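Local coordinates for protein methylxanthine N3-demethylase NdmB (Pseudomonas putida, PDB 6ICL) that catalyses the N3-demethylation of theobromine, 3-methylxanthine and related methylxanthines in bacterial caffeine degradation, as a Rieske [2Fe-2S] non-heme iron oxygenase, at residues 44-49 with 66-71; 181-186 with 322-327; 219-224 with 366-371; 271-276 with 287-292. All coordinates share one frame; numbering follows the deposited sequence.

Interaction 1: residues 44-49 with 66-71; sequences NEFERA and LVLARL
Arg-70 reaches from its strand to the helix 43-48 and meets two successive helical residues, touching Phe-46 along its length and Glu-47 with its tip. Its CB lies 4.0 Å from CZ of Phe-46, whose edge also faces the backbone N of Arg-70. With CG anti to the backbone N (chi1 179°), the chain then bends at chi2 and chi3. NE and CZ pass near CE2 of Phe-46, and the bends bring the guanidinium round so that one of its faces receives this CE2 rim, the planes almost perpendicular. At the tip, NH2 donates to OE2 of Glu-47 over 2.9 Å in a nearly straight salt bridge (173°); OE2 lies in the guanidinium plane, but NH2 approaches it on the anti side and tilted out of the carboxylate plane. Within the Rieske domain this joins a short helix to a strand of an antiparallel sheet, the axes of residues 44-48 and 66-71 crossing at 85°. Two residues earlier in the strand, CB of Leu-68 packs 3.7 Å from CE1 of Phe-46, whose ring also touches Ile-75 and Cys-41. A methionine in place of Arg-70 would probably leave the Glu-47 carboxylate without its cationic mate and the ring edge less covered. NE and NH2 are steadied by His-54 ND1 and Gly-53 O respectively, while Pro-299 of a second subunit packs on both Glu-47 and Arg-70.

Interaction 2: residues 181-186 with 322-327; sequences WETVAE and WPLEIQ
Val-184 presses its two methyl branches against different parts of the 322-327 loop: CG2 lies 3.4 Å from the carbonyl O of Leu-324, and CG1 is 3.7 Å from OE2 of Glu-325. The first torsion (chi1 -68°) puts CG1 beside the backbone N and CG2 between that N and the carbonyl carbon, which lets both branches touch the loop. Leu-324 answers with CG, 4.0 Å from CA of Thr-183, and CB of Glu-186 rests on CG1 of Ile-326. Val-184 occupies the N-cap position of helix 185-192, so the loop packs against the start of this helix in the C-terminal oxygenase domain. Two waters form the next layer. One donates to OE2 of Glu-186 and OE2 of Glu-325, 2.8 Å from each; the other accepts from Ile-326 N and lies between the same two side chains. The waters, with the Lys-30 salt bridge at Glu-325 OE1, probably temper the repulsion between carboxylates whose OE2 (Glu-186) and OE1 (Glu-325) are 4.6 Å apart. Beyond the waters, Tyr-256 OH bonds to Glu-186 OE1. Arg-187 grips the carbonyls of Pro-323 and Leu-324, and Trp-322 reaches a third subunit, bonding to Asp-80 and Arg-81 there.

Interaction 3: residues 219-224 with 366-371; sequences VNRVDG and TNVIEE
Asn-220 and Ile-369 lie across each other at an angle, the amide of Asn-220 against the CG2 and CD1 methyls of the isoleucine. CD1 of Ile-369 reaches both CB of Asn-220 and CG2 of Val-222, the latter at 3.7 Å, while its CG2 lies by the amide oxygen. OD1 of Asn-220 accepts from Glu-370 N at 3.1 Å, the donor tilted from the carbonyl plane, and a water joins this oxygen to Glu-370 O. Glu-370 is extended beyond CG, which is anti to the backbone N (chi1 -154°), and this carries OE2 back to Val-219 N; the bond of 2.8 Å is received nearly along the C-O axis. At the far end, Asn-367 turns its amide toward Asp-223, with the amide and carboxylate planes 62° apart, and its OD1 takes Asp-223 N at 2.9 Å from above the carbonyl plane. Between these side-chain clasps lies a single antiparallel bridge: Arg-221 and Val-368 form a hydrogen-bonded pair with two backbone bonds, and their CB atoms are 4.1 Å apart. Thus the C-terminal tail, leaving helix 357-365, runs alongside strand 219-222, an outermost strand of the seven-stranded sheet. Helix 337-355 flanks the contact: its Lys-337 pairs with Glu-370 OE2, its Glu-348 with Arg-221, and its Trp-345 forms a cation-pi contact with Arg-221.

Interaction 4: residues 271-276 with 287-292; sequences FVLWTT and NFMIIV
Trp-274 holds its indole beside Ile-290, side chains pointing the same way, with CE3 of Trp-274 3.6 Å from CG1 of Ile-290 and the backbone N of Ile-290 at the ring edge. Thr-276 N lies over one indole face, near the rim, and CZ3 of Trp-274 is 4.1 Å from CB of Phe-288. The Phe-288 ring meets Thr-276 O at its edge, in plane, whereas the Phe-271 ring has Val-292 O over one face and touches CG2 of Ile-291 with CZ at 3.5 Å. Trp-274 has CG anti to the backbone N (chi1 178°), which sets the indole beside Ile-290 and sends its CZ3 corner to Phe-288; NE1 donates to Tyr-162 O. A serine at Trp-274 would probably open a gap beside Ile-290 and Phe-288 and leave that carbonyl without its donor. In the backbone, Val-272, Trp-274 and Thr-276 pair with Val-292, Ile-290 and Phe-288 through six hydrogen bonds of an antiparallel hairpin, and these residues share one face. Leu-273, Thr-275, Met-289 and Ile-291 share the other, CD1 of Leu-273 packing 3.8 Å from CG1 of Ile-291. Residues between the bonded pairs turn to strands 257-264 and 171-181, and most side chains are apolar and buried.

In the fold
Three of the contacts belong to the catalytic half of the chain, while interaction 1 lies in the Rieske domain, where the side chain of Ala-69 is about 12 Å from that of the predicted cluster ligand Cys-105. Interactions 1 and 4 meet across the domain boundary: Glu-45 OE2 lies 4.2 Å from Phe-288 CE2, though their centres are 21 Å apart. Interaction 4 also touches interaction 2, Trp-181 N being 3.8 Å from Asn-287 ND2. The iron is held by His-197, His-202 and Asp-314. The side chain of Leu-273 is about 9 Å from the bound iron, and that of Thr-183 about 12 Å from it. Interactions 3 and 4 reach the same sheet, with centres 23 Å apart.

Interaction 1: residues 44-49 with 66-71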
# COMPACT_ATOMS: atom_id res chain seq x y z
N ASN A 44 -12.58 -28.35 -1.01
CA ASN A 44 -11.27 -27.84 -1.40
C ASN A 44 -10.81 -26.71 -0.49
O ASN A 44 -9.65 -26.69 -0.03
CB ASN A 44 -11.32 -27.37 -2.85
CG ASN A 44 -9.95 -27.20 -3.43
OD1 ASN A 44 -9.43 -26.09 -3.52
ND2 ASN A 44 -9.34 -28.32 -3.81
N GLU A 45 -11.69 -25.74 -0.24
CA GLU A 45 -11.37 -24.67 0.70
C GLU A 45 -10.98 -25.22 2.06
O GLU A 45 -10.04 -24.72 2.70
CB GLU A 45 -12.56 -23.70 0.83
CG GLU A 45 -12.62 -22.67 -0.29
CD GLU A 45 -13.97 -21.95 -0.39
OE1 GLU A 45 -14.12 -21.13 -1.31
OE2 GLU A 45 -14.87 -22.22 0.44
N PHE A 46 -11.69 -26.24 2.54
CA PHE A 46 -11.34 -26.80 3.84
C PHE A 46 -9.95 -27.45 3.83
O PHE A 46 -9.17 -27.29 4.77
CB PHE A 46 -12.39 -27.84 4.26
CG PHE A 46 -11.94 -28.68 5.38
CD1 PHE A 46 -12.01 -28.20 6.70
CD2 PHE A 46 -11.40 -29.94 5.14
CE1 PHE A 46 -11.57 -29.00 7.76
CE2 PHE A 46 -10.95 -30.71 6.19
CZ PHE A 46 -11.04 -30.24 7.51
N GLU A 47 -9.65 -28.20 2.77
CA GLU A 47 -8.37 -28.90 2.70
C GLU A 47 -7.19 -27.95 2.50
O GLU A 47 -6.09 -28.24 2.97
CB GLU A 47 -8.42 -29.94 1.58
CG GLU A 47 -9.38 -31.10 1.92
CD GLU A 47 -9.41 -32.19 0.84
OE1 GLU A 47 -8.97 -31.92 -0.30
OE2 GLU A 47 -9.86 -33.32 1.14
N ARG A 48 -7.41 -26.79 1.86
CA ARG A 48 -6.38 -25.75 1.69
C ARG A 48 -6.15 -24.88 2.92
O ARG A 48 -5.19 -24.12 2.93
CB ARG A 48 -6.75 -24.80 0.55
CG ARG A 48 -6.43 -25.28 -0.84
CD ARG A 48 -7.36 -24.60 -1.88
NE ARG A 48 -7.92 -23.30 -1.49
CZ ARG A 48 -9.00 -22.74 -2.07
NH1 ARG A 48 -9.66 -23.38 -3.04
NH2 ARG A 48 -9.44 -21.55 -1.68
N ALA A 49 -7.05 -24.91 3.91
CA ALA A 49 -6.97 -24.02 5.06
C ALA A 49 -5.80 -24.32 6.00
O ALA A 49 -5.42 -23.46 6.80
CB ALA A 49 -8.26 -24.11 5.87
N LEU A 66 -16.90 -21.06 14.49
CA LEU A 66 -16.84 -22.52 14.48
C LEU A 66 -15.45 -22.95 14.05
O LEU A 66 -14.79 -22.25 13.28
CB LEU A 66 -17.86 -23.14 13.48
CG LEU A 66 -19.34 -22.70 13.54
CD1 LEU A 66 -20.16 -23.47 12.50
CD2 LEU A 66 -19.92 -22.91 14.92
N VAL A 67 -15.03 -24.12 14.51
CA VAL A 67 -13.82 -24.77 14.01
C VAL A 67 -14.23 -26.03 13.27
O VAL A 67 -15.10 -26.78 13.73
CB VAL A 67 -12.82 -25.07 15.14
CG1 VAL A 67 -13.50 -25.86 16.28
CG2 VAL A 67 -11.60 -25.81 14.59
N LEU A 68 -13.65 -26.23 12.09
CA LEU A 68 -13.78 -27.46 11.32
C LEU A 68 -12.47 -28.23 11.43
O LEU A 68 -11.38 -27.64 11.32
CB LEU A 68 -14.08 -27.17 9.85
CG LEU A 68 -15.31 -26.29 9.56
CD1 LEU A 68 -15.49 -26.07 8.07
CD2 LEU A 68 -16.59 -26.90 10.17
N ALA A 69 -12.56 -29.54 11.64
CA ALA A 69 -11.38 -30.38 11.59
C ALA A 69 -11.80 -31.77 11.14
O ALA A 69 -12.91 -32.22 11.43
CB ALA A 69 -10.68 -30.46 12.95
N ARG A 70 -10.90 -32.44 10.44
CA ARG A 70 -11.16 -33.79 9.98
C ARG A 70 -10.50 -34.74 10.97
O ARG A 70 -9.27 -34.76 11.08
CB ARG A 70 -10.65 -34.03 8.56
CG ARG A 70 -10.92 -35.47 8.11
CD ARG A 70 -11.28 -35.51 6.65
NE ARG A 70 -10.29 -34.80 5.86
CZ ARG A 70 -10.45 -34.47 4.59
NH1 ARG A 70 -11.56 -34.79 3.95
NH2 ARG A 70 -9.48 -33.82 3.96
N LEU A 71 -11.33 -35.48 11.71
CA LEU A 71 -10.89 -36.42 12.72
C LEU A 71 -11.39 -37.81 12.30
O LEU A 71 -12.59 -38.01 12.13
CB LEU A 71 -11.46 -36.06 14.10
CG LEU A 71 -11.16 -34.66 14.68
CD1 LEU A 71 -11.70 -34.55 16.09
CD2 LEU A 71 -9.67 -34.36 14.66

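Interaction 2: residues 181-186 with 322-327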
# COMPACT_ATOMS: atom_id res chain seq x y z
N TRP A 181 -20.38 -11.59 -0.53
CA TRP A 181 -21.02 -10.31 -0.84
C TRP A 181 -21.35 -9.62 0.47
O TRP A 181 -21.73 -10.28 1.45
CB TRP A 181 -22.32 -10.47 -1.67
CG TRP A 181 -22.12 -10.64 -3.17
CD1 TRP A 181 -20.94 -10.75 -3.84
CD2 TRP A 181 -23.16 -10.70 -4.17
NE1 TRP A 181 -21.17 -10.89 -5.20
CE2 TRP A 181 -22.52 -10.84 -5.43
CE3 TRP A 181 -24.56 -10.63 -4.13
CZ2 TRP A 181 -23.24 -10.92 -6.63
CZ3 TRP A 181 -25.27 -10.72 -5.32
CH2 TRP A 181 -24.61 -10.86 -6.56
N GLU A 182 -21.21 -8.29 0.49
CA GLU A 182 -21.59 -7.49 1.66
C GLU A 182 -23.08 -7.14 1.60
O GLU A 182 -23.50 -5.99 1.40
CB GLU A 182 -20.71 -6.24 1.75
CG GLU A 182 -19.24 -6.60 1.94
CD GLU A 182 -18.33 -5.41 1.73
OE1 GLU A 182 -18.44 -4.45 2.52
OE2 GLU A 182 -17.53 -5.44 0.76
N THR A 183 -23.88 -8.19 1.75
CA THR A 183 -25.31 -8.09 1.93
C THR A 183 -25.74 -9.34 2.69
O THR A 183 -24.95 -10.25 2.90
CB THR A 183 -26.04 -7.98 0.59
OG1 THR A 183 -27.41 -7.61 0.81
CG2 THR A 183 -26.01 -9.34 -0.12
N VAL A 184 -27.01 -9.39 3.08
CA VAL A 184 -27.54 -10.55 3.77
C VAL A 184 -28.00 -11.58 2.74
O VAL A 184 -28.26 -11.28 1.57
CB VAL A 184 -28.67 -10.17 4.74
CG1 VAL A 184 -28.09 -9.37 5.89
CG2 VAL A 184 -29.77 -9.38 4.00
N ALA A 185 -28.11 -12.83 3.21
CA ALA A 185 -28.38 -13.94 2.30
C ALA A 185 -29.73 -13.83 1.59
O ALA A 185 -29.87 -14.31 0.45
CB ALA A 185 -28.28 -15.26 3.06
N GLU A 186 -30.74 -13.23 2.22
CA GLU A 186 -32.03 -13.06 1.52
C GLU A 186 -31.88 -12.22 0.27
O GLU A 186 -32.49 -12.52 -0.77
CB GLU A 186 -33.09 -12.43 2.45
CG GLU A 186 -33.54 -13.30 3.61
CD GLU A 186 -32.56 -13.26 4.80
OE1 GLU A 186 -32.67 -14.13 5.70
OE2 GLU A 186 -31.69 -12.36 4.83
N TRP A 322 -30.09 -0.93 0.79
CA TRP A 322 -30.04 -0.58 2.20
C TRP A 322 -31.39 -0.11 2.73
O TRP A 322 -32.15 0.51 2.01
CB TRP A 322 -29.00 0.49 2.44
CG TRP A 322 -29.45 1.81 1.92
CD1 TRP A 322 -29.42 2.23 0.61
CD2 TRP A 322 -30.01 2.88 2.68
NE1 TRP A 322 -29.91 3.52 0.53
CE2 TRP A 322 -30.28 3.94 1.78
CE3 TRP A 322 -30.29 3.06 4.04
CZ2 TRP A 322 -30.83 5.16 2.20
CZ3 TRP A 322 -30.84 4.28 4.44
CH2 TRP A 322 -31.11 5.30 3.52
N PRO A 323 -31.70 -0.42 4.00
CA PRO A 323 -30.92 -1.29 4.89
C PRO A 323 -30.74 -2.69 4.35
O PRO A 323 -31.58 -3.17 3.57
CB PRO A 323 -31.76 -1.32 6.18
CG PRO A 323 -32.44 0.06 6.16
CD PRO A 323 -32.81 0.24 4.72
N LEU A 324 -29.63 -3.33 4.73
CA LEU A 324 -29.32 -4.67 4.26
C LEU A 324 -30.49 -5.61 4.49
O LEU A 324 -30.98 -6.27 3.56
CB LEU A 324 -28.07 -5.20 4.96
CG LEU A 324 -26.75 -5.10 4.20
CD1 LEU A 324 -26.56 -3.72 3.61
CD2 LEU A 324 -25.59 -5.46 5.13
N GLU A 325 -30.99 -5.65 5.73
CA GLU A 325 -32.12 -6.49 6.07
C GLU A 325 -33.35 -6.10 5.24
O GLU A 325 -33.59 -4.92 4.99
CB GLU A 325 -32.44 -6.37 7.56
CG GLU A 325 -31.49 -7.18 8.44
CD GLU A 325 -31.71 -8.68 8.29
OE1 GLU A 325 -32.83 -9.09 7.93
OE2 GLU A 325 -30.76 -9.46 8.52
N ILE A 326 -34.09 -7.12 4.80
CA ILE A 326 -35.38 -6.90 4.16
C ILE A 326 -36.24 -6.01 5.04
O ILE A 326 -36.39 -6.29 6.24
CB ILE A 326 -36.09 -8.24 3.90
CG1 ILE A 326 -35.24 -9.17 3.05
CG2 ILE A 326 -37.45 -8.02 3.26
CD1 ILE A 326 -34.76 -8.54 1.80
N GLN A 327 -36.82 -4.95 4.47
CA GLN A 327 -37.67 -4.04 5.22
C GLN A 327 -39.14 -4.21 4.84
O GLN A 327 -39.46 -4.51 3.68
CB GLN A 327 -37.26 -2.59 5.00
CG GLN A 327 -35.84 -2.29 5.37
CD GLN A 327 -35.63 -2.35 6.86
OE1 GLN A 327 -36.21 -1.57 7.60
NE2 GLN A 327 -34.81 -3.30 7.31
O HOH W 1 -33.20 -9.79 5.42
O HOH W 2 -30.67 -12.07 7.42

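Interaction 3: residues 219-224 with 366-371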
# COMPACT_ATOMS: atom_id res chain seq x y z
N VAL A 219 -46.17 -20.89 -7.85
CA VAL A 219 -45.17 -21.09 -6.82
C VAL A 219 -45.72 -22.07 -5.81
O VAL A 219 -46.73 -21.79 -5.14
CB VAL A 219 -44.80 -19.76 -6.13
CG1 VAL A 219 -43.72 -20.01 -5.10
CG2 VAL A 219 -44.37 -18.72 -7.18
N ASN A 220 -45.06 -23.22 -5.68
CA ASN A 220 -45.44 -24.24 -4.72
C ASN A 220 -44.43 -24.33 -3.59
O ASN A 220 -43.24 -24.02 -3.76
CB ASN A 220 -45.53 -25.62 -5.38
CG ASN A 220 -46.49 -25.63 -6.55
OD1 ASN A 220 -47.43 -24.83 -6.61
ND2 ASN A 220 -46.27 -26.56 -7.48
N ARG A 221 -44.91 -24.77 -2.43
CA ARG A 221 -44.09 -25.26 -1.33
C ARG A 221 -44.20 -26.78 -1.31
O ARG A 221 -45.29 -27.32 -1.10
CB ARG A 221 -44.54 -24.68 0.00
CG ARG A 221 -44.56 -23.15 0.10
CD ARG A 221 -44.84 -22.79 1.54
NE ARG A 221 -45.06 -21.37 1.78
CZ ARG A 221 -45.40 -20.90 2.98
NH1 ARG A 221 -45.57 -21.75 3.99
NH2 ARG A 221 -45.58 -19.61 3.18
N VAL A 222 -43.09 -27.47 -1.54
CA VAL A 222 -43.05 -28.93 -1.64
C VAL A 222 -41.84 -29.42 -0.86
O VAL A 222 -40.69 -29.17 -1.26
CB VAL A 222 -42.98 -29.39 -3.11
CG1 VAL A 222 -42.91 -30.90 -3.17
CG2 VAL A 222 -44.15 -28.84 -3.91
N ASP A 223 -42.08 -30.12 0.25
CA ASP A 223 -41.03 -30.81 1.00
C ASP A 223 -39.85 -29.88 1.34
O ASP A 223 -38.69 -30.21 1.09
CB ASP A 223 -40.53 -32.03 0.21
CG ASP A 223 -41.65 -33.03 -0.12
OD1 ASP A 223 -42.53 -33.24 0.72
OD2 ASP A 223 -41.62 -33.63 -1.22
N GLY A 224 -40.16 -28.73 1.93
CA GLY A 224 -39.11 -27.80 2.33
C GLY A 224 -38.52 -26.95 1.23
O GLY A 224 -37.54 -26.22 1.48
N THR A 366 -45.27 -28.63 5.58
CA THR A 366 -46.60 -28.59 4.96
C THR A 366 -46.52 -28.14 3.51
O THR A 366 -46.14 -26.99 3.23
CB THR A 366 -47.53 -27.65 5.73
OG1 THR A 366 -47.76 -28.18 7.05
CG2 THR A 366 -48.85 -27.48 5.00
N ASN A 367 -46.90 -29.01 2.57
CA ASN A 367 -46.89 -28.62 1.18
C ASN A 367 -48.06 -27.70 0.88
O ASN A 367 -49.10 -27.75 1.54
CB ASN A 367 -46.92 -29.85 0.27
CG ASN A 367 -45.65 -30.65 0.38
OD1 ASN A 367 -44.80 -30.36 1.23
ND2 ASN A 367 -45.51 -31.66 -0.46
N VAL A 368 -47.86 -26.82 -0.09
CA VAL A 368 -48.86 -25.84 -0.48
C VAL A 368 -48.76 -25.68 -1.99
O VAL A 368 -47.81 -25.07 -2.49
CB VAL A 368 -48.66 -24.49 0.23
CG1 VAL A 368 -49.71 -23.49 -0.22
CG2 VAL A 368 -48.71 -24.64 1.75
N ILE A 369 -49.72 -26.24 -2.72
CA ILE A 369 -49.73 -26.19 -4.17
C ILE A 369 -50.69 -25.09 -4.60
O ILE A 369 -51.85 -25.07 -4.15
CB ILE A 369 -50.16 -27.55 -4.76
CG1 ILE A 369 -49.34 -28.67 -4.11
CG2 ILE A 369 -50.02 -27.56 -6.27
CD1 ILE A 369 -47.84 -28.46 -4.20
N GLU A 370 -50.23 -24.18 -5.45
CA GLU A 370 -51.04 -23.03 -5.83
C GLU A 370 -52.26 -23.52 -6.61
O GLU A 370 -52.14 -23.87 -7.79
CB GLU A 370 -50.23 -22.02 -6.63
CG GLU A 370 -50.77 -20.59 -6.52
CD GLU A 370 -49.95 -19.55 -7.28
OE1 GLU A 370 -50.50 -18.46 -7.57
OE2 GLU A 370 -48.77 -19.80 -7.57
N GLU A 371 -53.41 -23.55 -5.92
CA GLU A 371 -54.75 -23.95 -6.41
C GLU A 371 -55.55 -24.46 -5.21
O GLU A 371 -56.29 -23.70 -4.57
CB GLU A 371 -54.71 -25.04 -7.49
CG GLU A 371 -55.66 -24.79 -8.68
CD GLU A 371 -55.17 -23.66 -9.59
OE1 GLU A 371 -55.98 -23.12 -10.38
OE2 GLU A 371 -53.97 -23.32 -9.51
O HOH W 3 -49.47 -24.61 -8.28
O HOH W 4 -45.45 -24.73 4.48
O HOH W 5 -42.67 -27.83 2.27

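Interaction 4: residues 271-276 with 287-292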
# COMPACT_ATOMS: atom_id res chain seq x y z
N PHE A 271 -28.91 -27.76 -18.52
CA PHE A 271 -27.84 -27.03 -17.87
C PHE A 271 -28.34 -26.71 -16.47
O PHE A 271 -29.44 -26.17 -16.33
CB PHE A 271 -27.52 -25.76 -18.67
CG PHE A 271 -26.38 -24.96 -18.14
CD1 PHE A 271 -25.08 -25.23 -18.53
CD2 PHE A 271 -26.62 -23.88 -17.27
CE1 PHE A 271 -24.01 -24.45 -18.05
CE2 PHE A 271 -25.56 -23.11 -16.78
CZ PHE A 271 -24.25 -23.39 -17.18
N VAL A 272 -27.58 -27.06 -15.43
CA VAL A 272 -27.96 -26.76 -14.05
C VAL A 272 -27.04 -25.66 -13.49
O VAL A 272 -25.81 -25.79 -13.51
CB VAL A 272 -27.90 -28.00 -13.16
CG1 VAL A 272 -28.23 -27.61 -11.72
CG2 VAL A 272 -28.87 -29.06 -13.66
N LEU A 273 -27.65 -24.59 -13.00
CA LEU A 273 -26.96 -23.55 -12.23
C LEU A 273 -27.54 -23.57 -10.83
O LEU A 273 -28.76 -23.49 -10.64
CB LEU A 273 -27.11 -22.17 -12.88
CG LEU A 273 -26.25 -21.04 -12.26
CD1 LEU A 273 -24.74 -21.36 -12.30
CD2 LEU A 273 -26.52 -19.67 -12.91
N TRP A 274 -26.67 -23.74 -9.85
CA TRP A 274 -27.05 -23.88 -8.46
C TRP A 274 -26.26 -22.90 -7.62
O TRP A 274 -25.07 -22.64 -7.87
CB TRP A 274 -26.79 -25.33 -8.01
CG TRP A 274 -27.09 -25.71 -6.57
CD1 TRP A 274 -28.20 -26.36 -6.10
CD2 TRP A 274 -26.22 -25.55 -5.44
NE1 TRP A 274 -28.08 -26.60 -4.75
CE2 TRP A 274 -26.87 -26.12 -4.32
CE3 TRP A 274 -24.94 -24.99 -5.27
CZ2 TRP A 274 -26.29 -26.14 -3.04
CZ3 TRP A 274 -24.36 -25.02 -4.01
CH2 TRP A 274 -25.03 -25.58 -2.90
N THR A 275 -26.92 -22.36 -6.60
CA THR A 275 -26.25 -21.49 -5.65
C THR A 275 -26.94 -21.66 -4.31
O THR A 275 -28.14 -21.95 -4.25
CB THR A 275 -26.28 -20.02 -6.10
OG1 THR A 275 -25.50 -19.89 -7.29
CG2 THR A 275 -25.70 -19.10 -5.03
N THR A 276 -26.17 -21.50 -3.24
CA THR A 276 -26.69 -21.36 -1.90
C THR A 276 -25.94 -20.23 -1.21
O THR A 276 -24.71 -20.13 -1.32
CB THR A 276 -26.55 -22.68 -1.12
OG1 THR A 276 -27.36 -23.68 -1.73
CG2 THR A 276 -27.02 -22.51 0.32
N ASN A 287 -21.23 -17.29 -0.62
CA ASN A 287 -22.07 -17.86 -1.65
C ASN A 287 -21.32 -18.97 -2.38
O ASN A 287 -20.14 -18.81 -2.74
CB ASN A 287 -22.52 -16.76 -2.58
CG ASN A 287 -23.22 -15.66 -1.81
OD1 ASN A 287 -24.32 -15.87 -1.33
ND2 ASN A 287 -22.55 -14.51 -1.61
N PHE A 288 -22.04 -20.06 -2.61
CA PHE A 288 -21.52 -21.30 -3.16
C PHE A 288 -22.23 -21.57 -4.47
O PHE A 288 -23.46 -21.72 -4.49
CB PHE A 288 -21.74 -22.44 -2.18
CG PHE A 288 -20.96 -22.28 -0.93
CD1 PHE A 288 -21.41 -21.45 0.09
CD2 PHE A 288 -19.73 -22.92 -0.79
CE1 PHE A 288 -20.69 -21.28 1.22
CE2 PHE A 288 -19.00 -22.76 0.37
CZ PHE A 288 -19.46 -21.93 1.37
N MET A 289 -21.48 -21.62 -5.56
CA MET A 289 -22.04 -21.87 -6.88
C MET A 289 -21.57 -23.22 -7.41
O MET A 289 -20.39 -23.58 -7.24
CB MET A 289 -21.64 -20.76 -7.85
CG MET A 289 -22.13 -20.99 -9.26
SD MET A 289 -21.60 -19.64 -10.32
CE MET A 289 -19.94 -20.16 -10.69
N ILE A 290 -22.49 -23.96 -8.05
CA ILE A 290 -22.18 -25.22 -8.72
C ILE A 290 -22.79 -25.17 -10.12
O ILE A 290 -23.97 -24.81 -10.28
CB ILE A 290 -22.68 -26.44 -7.93
CG1 ILE A 290 -21.96 -26.50 -6.58
CG2 ILE A 290 -22.49 -27.75 -8.74
CD1 ILE A 290 -22.35 -27.66 -5.67
N ILE A 291 -21.99 -25.50 -11.13
CA ILE A 291 -22.45 -25.58 -12.51
C ILE A 291 -22.39 -27.04 -12.94
O ILE A 291 -21.34 -27.69 -12.79
CB ILE A 291 -21.57 -24.71 -13.43
CG1 ILE A 291 -21.50 -23.27 -12.90
CG2 ILE A 291 -22.08 -24.74 -14.86
CD1 ILE A 291 -20.48 -22.40 -13.63
N VAL A 292 -23.51 -27.56 -13.44
CA VAL A 292 -23.59 -28.92 -13.97
C VAL A 292 -24.01 -28.82 -15.42
O VAL A 292 -25.02 -28.17 -15.74
CB VAL A 292 -24.57 -29.80 -13.20
CG1 VAL A 292 -24.46 -31.27 -13.69
CG2 VAL A 292 -24.29 -29.70 -11.71